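Local coordinates for protein UDP-N-Acetylenolpyruvylglucosamine Reductase (Thermus caldophilus, PDB 2GQT) that uses FAD to reduce UDP-N-acetylenolpyruvylglucosamine to UDP-N-acetylmuramate with NADPH, a step in building the peptidoglycan cell wall, at residues Ala130-Val133 against Ala138-Val141; Thr119-Met124 against Met181-Arg186. All coordinates share one frame; numbering follows the deposited sequence.

Contact 1: Ala130-Val133 against Ala138-Val141; sequences AVEV and AFHV. With CA (calcium ion), chain B.
V133 and H140 form an antiparallel hydrogen-bonded pair, and two backbone bonds join them. V133 N donates a hydrogen bond to H140 O at 2.9 Å, nearly straight at 169°. H140 N returns a bond to V133 O, also 2.9 Å. E132 and V141 follow as a non-hydrogen-bonded pair, with CA atoms 4.5 Å apart. Here the backbones touch through CA-H...O contacts, E132 CA to H140 O being 3.3 Å. The tight side-chain contact is E132 on F139. The E132 chain is extended, with CG anti to the backbone N (chi1 -174°), and this carries the carboxylate to the CB and CD1 side of F139. E132 OE2 comes within 3.6 Å of F139 CD1, with the carboxylate and ring planes 51° apart. That oxygen is held by R164 and T163 of strand 161-171, so its charge is paired outside the hairpin. The V141 end is looser. A130 CB and V141 CG1 meet at 4.3 Å, and V141 is exposed. V141 O binds a calcium ion at 2.3 Å, and four waters also ligate the metal. This is an antiparallel beta hairpin, whose strand 128-135 also pairs with strand 161-171 in the FAD-binding part of MurB.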
ATOM      1  N   ALA A 130      -6.431  17.258   4.820  1.00 10.99           N
ATOM      2  CA  ALA A 130      -5.727  17.916   3.731  1.00 10.44           C
ATOM      3  C   ALA A 130      -4.629  17.010   3.222  1.00  9.76           C
ATOM      4  O   ALA A 130      -4.112  16.170   3.967  1.00 10.27           O
ATOM      5  CB  ALA A 130      -5.145  19.249   4.177  1.00 11.58           C
ATOM      6  N   VAL A 131      -4.265  17.191   1.958  1.00  9.55           N
ATOM      7  CA  VAL A 131      -3.238  16.388   1.308  1.00  9.42           C
ATOM      8  C   VAL A 131      -2.367  17.301   0.455  1.00  8.65           C
ATOM      9  O   VAL A 131      -2.874  18.006  -0.434  1.00  9.63           O
ATOM     10  CB  VAL A 131      -3.855  15.299   0.399  1.00  9.33           C
ATOM     11  CG1 VAL A 131      -2.764  14.446  -0.239  1.00  9.68           C
ATOM     12  CG2 VAL A 131      -4.832  14.419   1.183  1.00 10.13           C
ATOM     13  N   GLU A 132      -1.062  17.282   0.712  1.00  8.85           N
ATOM     14  CA  GLU A 132      -0.109  17.982  -0.143  1.00  8.85           C
ATOM     15  C   GLU A 132       0.320  17.028  -1.248  1.00  8.90           C
ATOM     16  O   GLU A 132       0.709  15.887  -0.974  1.00  8.69           O
ATOM     17  CB  GLU A 132       1.102  18.467   0.649  1.00  9.55           C
ATOM     18  CG  GLU A 132       2.047  19.330  -0.164  1.00 10.36           C
ATOM     19  CD  GLU A 132       3.264  19.745   0.628  1.00 11.44           C
ATOM     20  OE1 GLU A 132       3.355  20.927   1.025  1.00 13.76           O
ATOM     21  OE2 GLU A 132       4.128  18.884   0.855  1.00 12.11           O
ATOM     22  N   VAL A 133       0.221  17.489  -2.494  1.00  9.18           N
ATOM     23  CA  VAL A 133       0.608  16.699  -3.660  1.00  9.48           C
ATOM     24  C   VAL A 133       1.591  17.514  -4.500  1.00  9.64           C
ATOM     25  O   VAL A 133       1.340  18.686  -4.801  1.00 10.09           O
ATOM     26  CB  VAL A 133      -0.612  16.309  -4.532  1.00  9.30           C
ATOM     27  CG1 VAL A 133      -0.182  15.457  -5.722  1.00 10.75           C
ATOM     28  CG2 VAL A 133      -1.659  15.575  -3.719  1.00 10.24           C
ATOM     29  N   ALA A 138       5.597  21.531  -8.696  1.00 13.57           N
ATOM     30  CA  ALA A 138       5.178  22.368  -7.566  1.00 13.31           C
ATOM     31  C   ALA A 138       4.351  21.601  -6.535  1.00 12.49           C
ATOM     32  O   ALA A 138       3.770  20.572  -6.839  1.00 11.69           O
ATOM     33  CB  ALA A 138       4.405  23.581  -8.060  1.00 14.43           C
ATOM     34  N   PHE A 139       4.307  22.114  -5.307  1.00 11.77           N
ATOM     35  CA  PHE A 139       3.504  21.535  -4.231  1.00 11.36           C
ATOM     36  C   PHE A 139       2.161  22.231  -4.175  1.00 10.89           C
ATOM     37  O   PHE A 139       2.109  23.463  -4.214  1.00 11.45           O
ATOM     38  CB  PHE A 139       4.208  21.727  -2.887  1.00 11.87           C
ATOM     39  CG  PHE A 139       5.513  21.004  -2.782  1.00 11.96           C
ATOM     40  CD1 PHE A 139       5.568  19.705  -2.285  1.00 12.95           C
ATOM     41  CD2 PHE A 139       6.691  21.619  -3.196  1.00 14.20           C
ATOM     42  CE1 PHE A 139       6.783  19.025  -2.196  1.00 14.04           C
ATOM     43  CE2 PHE A 139       7.910  20.958  -3.110  1.00 14.69           C
ATOM     44  CZ  PHE A 139       7.955  19.658  -2.601  1.00 14.17           C
ATOM     45  N   HIS A 140       1.093  21.452  -4.062  1.00 10.74           N
ATOM     46  CA  HIS A 140      -0.259  21.996  -3.992  1.00 10.73           C
ATOM     47  C   HIS A 140      -1.022  21.323  -2.854  1.00 10.45           C
ATOM     48  O   HIS A 140      -0.797  20.151  -2.560  1.00 11.17           O
ATOM     49  CB  HIS A 140      -0.989  21.794  -5.327  1.00 11.66           C
ATOM     50  CG  HIS A 140      -0.295  22.442  -6.484  1.00 13.23           C
ATOM     51  ND1 HIS A 140      -0.235  23.811  -6.641  1.00 14.47           N
ATOM     52  CD2 HIS A 140       0.407  21.915  -7.515  1.00 15.40           C
ATOM     53  CE1 HIS A 140       0.458  24.096  -7.729  1.00 14.12           C
ATOM     54  NE2 HIS A 140       0.853  22.964  -8.281  1.00 15.62           N
ATOM     55  N   VAL A 141      -1.923  22.052  -2.211  1.00  9.85           N
ATOM     56  CA  VAL A 141      -2.687  21.496  -1.109  1.00  9.95           C
ATOM     57  C   VAL A 141      -4.123  21.234  -1.556  1.00  9.34           C
ATOM     58  O   VAL A 141      -4.783  22.114  -2.128  1.00  9.65           O
ATOM     59  CB  VAL A 141      -2.641  22.431   0.125  1.00 10.16           C
ATOM     60  CG1 VAL A 141      -3.566  21.944   1.222  1.00 11.09           C
ATOM     61  CG2 VAL A 141      -1.214  22.542   0.652  1.00 11.94           C
TER
HETATM   62 CA    CA B 501      -5.952  23.894  -2.987  1.00 12.58          CA
HETATM   63  O   HOH W   1      -7.901  23.038  -1.917  1.00 11.06           O
HETATM   64  O   HOH W   2      -7.073  22.796  -4.780  1.00  9.57           O
HETATM   65  O   HOH W   3      -7.126  25.817  -3.773  1.00 19.54           O
HETATM   66  O   HOH W   4      -4.340  23.859  -4.759  1.00 16.46           O

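Contact 2: Thr119-Met124 against Met181-Arg186; sequences TRFGEM and MAEVDR
F121 lays one ring face against V184 of helix 174-187. The touching branch is V184 CG2, 3.9 Å from the F121 ring centroid and 20° off the ring normal, a CH-pi contact. V184 CG1 also lies near the F121 CD1-CE1 side. E183 CG comes to 4.0 Å from F121 CE2, obliquely to the ring. In the next shell, R120 CG covers the opposite face of F121, 3.6 Å above the plane and over its centre. The ring is thus held between its own chain neighbour and the helix. T119 OG1 accepts from F121 N at 3.1 Å, an ST turn that fixes the backbone leading into F121. The E183 chain bends at chi2 (48°), and R186 grips its carboxylate side-on, with NE to OE1 and NH2 to OE2. R186 NH2 to E183 OE2 is a salt bridge of 2.8 Å. A water bridges R120 NH1 and E183 OE2. With an alanine at E183, R186 would probably lose its carboxylate partner, R120 its water link to the helix, and the F121 ring its contact with CG. The site is a turn between the short antiparallel strands 118-119 and 122-123, docked on helix 174-187 beside the FAD pocket of MurB.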
ATOM      1  N   THR A 119     -10.795  -0.922   5.166  1.00 12.96           N
ATOM      2  CA  THR A 119     -11.422  -2.158   5.622  1.00 13.52           C
ATOM      3  C   THR A 119     -12.922  -1.885   5.729  1.00 14.93           C
ATOM      4  O   THR A 119     -13.376  -0.788   5.396  1.00 15.30           O
ATOM      5  CB  THR A 119     -10.878  -2.566   7.003  1.00 13.43           C
ATOM      6  OG1 THR A 119     -11.269  -1.584   7.972  1.00 11.95           O
ATOM      7  CG2 THR A 119      -9.355  -2.707   6.986  1.00 13.58           C
ATOM      8  N   ARG A 120     -13.684  -2.858   6.218  1.00 15.83           N
ATOM      9  CA  ARG A 120     -15.121  -2.660   6.439  1.00 16.95           C
ATOM     10  C   ARG A 120     -15.390  -1.578   7.489  1.00 16.67           C
ATOM     11  O   ARG A 120     -16.519  -1.104   7.630  1.00 17.34           O
ATOM     12  CB  ARG A 120     -15.803  -3.974   6.854  1.00 17.48           C
ATOM     13  CG  ARG A 120     -15.445  -4.495   8.248  1.00 18.56           C
ATOM     14  CD  ARG A 120     -16.426  -5.569   8.731  1.00 18.81           C
ATOM     15  NE  ARG A 120     -16.238  -6.822   8.004  1.00 22.01           N
ATOM     16  CZ  ARG A 120     -15.720  -7.935   8.520  1.00 22.05           C
ATOM     17  NH1 ARG A 120     -15.352  -7.987   9.795  1.00 22.07           N
ATOM     18  NH2 ARG A 120     -15.590  -9.010   7.754  1.00 23.57           N
ATOM     19  N   PHE A 121     -14.348  -1.216   8.234  1.00 15.92           N
ATOM     20  CA  PHE A 121     -14.457  -0.271   9.342  1.00 15.82           C
ATOM     21  C   PHE A 121     -14.269   1.190   8.935  1.00 16.28           C
ATOM     22  O   PHE A 121     -14.867   2.095   9.533  1.00 17.75           O
ATOM     23  CB  PHE A 121     -13.480  -0.664  10.455  1.00 15.26           C
ATOM     24  CG  PHE A 121     -13.624  -2.097  10.904  1.00 14.78           C
ATOM     25  CD1 PHE A 121     -12.740  -3.075  10.455  1.00 14.51           C
ATOM     26  CD2 PHE A 121     -14.657  -2.474  11.761  1.00 14.83           C
ATOM     27  CE1 PHE A 121     -12.873  -4.401  10.862  1.00 15.20           C
ATOM     28  CE2 PHE A 121     -14.793  -3.796  12.174  1.00 15.19           C
ATOM     29  CZ  PHE A 121     -13.897  -4.760  11.727  1.00 14.97           C
ATOM     30  N   GLY A 122     -13.447   1.412   7.914  1.00 15.83           N
ATOM     31  CA  GLY A 122     -13.088   2.756   7.477  1.00 15.65           C
ATOM     32  C   GLY A 122     -12.044   2.718   6.384  1.00 14.92           C
ATOM     33  O   GLY A 122     -11.426   1.677   6.136  1.00 15.38           O
ATOM     34  N   GLU A 123     -11.857   3.857   5.727  1.00 14.22           N
ATOM     35  CA  GLU A 123     -10.857   3.990   4.669  1.00 13.32           C
ATOM     36  C   GLU A 123     -10.030   5.251   4.862  1.00 12.00           C
ATOM     37  O   GLU A 123     -10.441   6.178   5.567  1.00 12.06           O
ATOM     38  CB  GLU A 123     -11.505   3.987   3.284  1.00 13.98           C
ATOM     39  CG  GLU A 123     -12.473   5.123   3.051  1.00 15.76           C
ATOM     40  CD  GLU A 123     -13.214   4.999   1.740  1.00 18.04           C
ATOM     41  OE1 GLU A 123     -13.558   6.058   1.174  1.00 20.25           O
ATOM     42  OE2 GLU A 123     -13.449   3.857   1.276  1.00 18.69           O
ATOM     43  N   MET A 124      -8.871   5.281   4.215  1.00 11.10           N
ATOM     44  CA  MET A 124      -7.922   6.376   4.370  1.00 11.16           C
ATOM     45  C   MET A 124      -8.574   7.738   4.152  1.00 11.49           C
ATOM     46  O   MET A 124      -8.317   8.665   4.909  1.00 11.65           O
ATOM     47  CB  MET A 124      -6.719   6.182   3.444  1.00 11.18           C
ATOM     48  CG  MET A 124      -5.584   7.164   3.688  1.00 10.57           C
ATOM     49  SD  MET A 124      -4.770   6.873   5.269  1.00 11.03           S
ATOM     50  CE  MET A 124      -3.437   8.062   5.169  1.00 14.84           C
ATOM     51  N   MET A 181      -9.787  -1.191  17.929  1.00 12.83           N
ATOM     52  CA  MET A 181      -8.672  -1.829  17.241  1.00 12.39           C
ATOM     53  C   MET A 181      -8.687  -3.346  17.449  1.00 12.48           C
ATOM     54  O   MET A 181      -8.388  -4.103  16.528  1.00 12.51           O
ATOM     55  CB  MET A 181      -7.363  -1.225  17.734  1.00 11.86           C
ATOM     56  CG  MET A 181      -7.138   0.179  17.229  1.00 11.23           C
ATOM     57  SD  MET A 181      -5.877   1.082  18.136  1.00 11.64           S
ATOM     58  CE  MET A 181      -4.404   0.124  17.770  1.00 11.48           C
ATOM     59  N   ALA A 182      -9.070  -3.789  18.645  1.00 13.18           N
ATOM     60  CA  ALA A 182      -9.157  -5.215  18.942  1.00 13.52           C
ATOM     61  C   ALA A 182     -10.179  -5.907  18.048  1.00 13.22           C
ATOM     62  O   ALA A 182      -9.973  -7.046  17.634  1.00 13.71           O
ATOM     63  CB  ALA A 182      -9.489  -5.443  20.409  1.00 14.27           C
ATOM     64  N   GLU A 183     -11.276  -5.225  17.731  1.00 12.89           N
ATOM     65  CA  GLU A 183     -12.260  -5.807  16.824  1.00 13.23           C
ATOM     66  C   GLU A 183     -11.693  -5.908  15.413  1.00 12.69           C
ATOM     67  O   GLU A 183     -11.936  -6.891  14.719  1.00 12.88           O
ATOM     68  CB  GLU A 183     -13.590  -5.040  16.841  1.00 13.86           C
ATOM     69  CG  GLU A 183     -14.628  -5.490  15.779  1.00 15.11           C
ATOM     70  CD  GLU A 183     -14.864  -7.013  15.697  1.00 16.90           C
ATOM     71  OE1 GLU A 183     -14.754  -7.718  16.720  1.00 18.41           O
ATOM     72  OE2 GLU A 183     -15.161  -7.511  14.590  1.00 17.12           O
ATOM     73  N   VAL A 184     -10.929  -4.900  14.993  1.00 12.27           N
ATOM     74  CA  VAL A 184     -10.288  -4.957  13.675  1.00 12.82           C
ATOM     75  C   VAL A 184      -9.323  -6.137  13.607  1.00 12.77           C
ATOM     76  O   VAL A 184      -9.323  -6.896  12.629  1.00 13.11           O
ATOM     77  CB  VAL A 184      -9.581  -3.632  13.311  1.00 12.87           C
ATOM     78  CG1 VAL A 184      -8.957  -3.721  11.917  1.00 13.13           C
ATOM     79  CG2 VAL A 184     -10.573  -2.491  13.360  1.00 12.96           C
ATOM     80  N   ASP A 185      -8.537  -6.320  14.660  1.00 13.15           N
ATOM     81  CA  ASP A 185      -7.612  -7.450  14.739  1.00 14.66           C
ATOM     82  C   ASP A 185      -8.367  -8.781  14.638  1.00 13.95           C
ATOM     83  O   ASP A 185      -7.986  -9.662  13.865  1.00 13.67           O
ATOM     84  CB  ASP A 185      -6.786  -7.388  16.028  1.00 16.07           C
ATOM     85  CG  ASP A 185      -5.451  -8.108  15.899  1.00 19.54           C
ATOM     86  OD1 ASP A 185      -4.656  -7.745  15.003  1.00 23.53           O
ATOM     87  OD2 ASP A 185      -5.195  -9.038  16.698  1.00 23.80           O
ATOM     88  N   ARG A 186      -9.458  -8.908  15.393  1.00 13.51           N
ATOM     89  CA  ARG A 186     -10.278 -10.121  15.359  1.00 13.17           C
ATOM     90  C   ARG A 186     -10.786 -10.398  13.946  1.00 12.86           C
ATOM     91  O   ARG A 186     -10.721 -11.531  13.470  1.00 12.37           O
ATOM     92  CB  ARG A 186     -11.457 -10.028  16.345  1.00 13.43           C
ATOM     93  CG  ARG A 186     -12.180 -11.371  16.572  1.00 14.48           C
ATOM     94  CD  ARG A 186     -13.663 -11.190  16.928  1.00 16.07           C
ATOM     95  NE  ARG A 186     -14.361 -10.463  15.870  1.00 17.46           N
ATOM     96  CZ  ARG A 186     -14.839 -11.013  14.756  1.00 17.63           C
ATOM     97  NH1 ARG A 186     -14.736 -12.326  14.545  1.00 18.12           N
ATOM     98  NH2 ARG A 186     -15.427 -10.249  13.846  1.00 17.68           N
TER
HETATM   99  O   HOH W   5     -16.352  -6.865  12.310  1.00 17.43           O

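In the fold
Contact 2 closes a long loop of chain, and contact 1 is nested inside it. Strand 122-123 of contact 2 is followed directly by strand 128-135 of contact 1. The centres of the two contacts lie 28 Å apart and their nearest atoms about 8 Å, so they do not touch. T119 of contact 2 touches the bound FAD, while the V133 side chain of contact 1 is about 7 Å from it and the V184 side chain about 8 Å. Contact 2 lies nearer the catalytic centre. The F121 side chain is about 9 Å from that of R152, probably an active-site residue, and E123 forms a salt bridge with R152. Contact 1 lies away from the active-site residues.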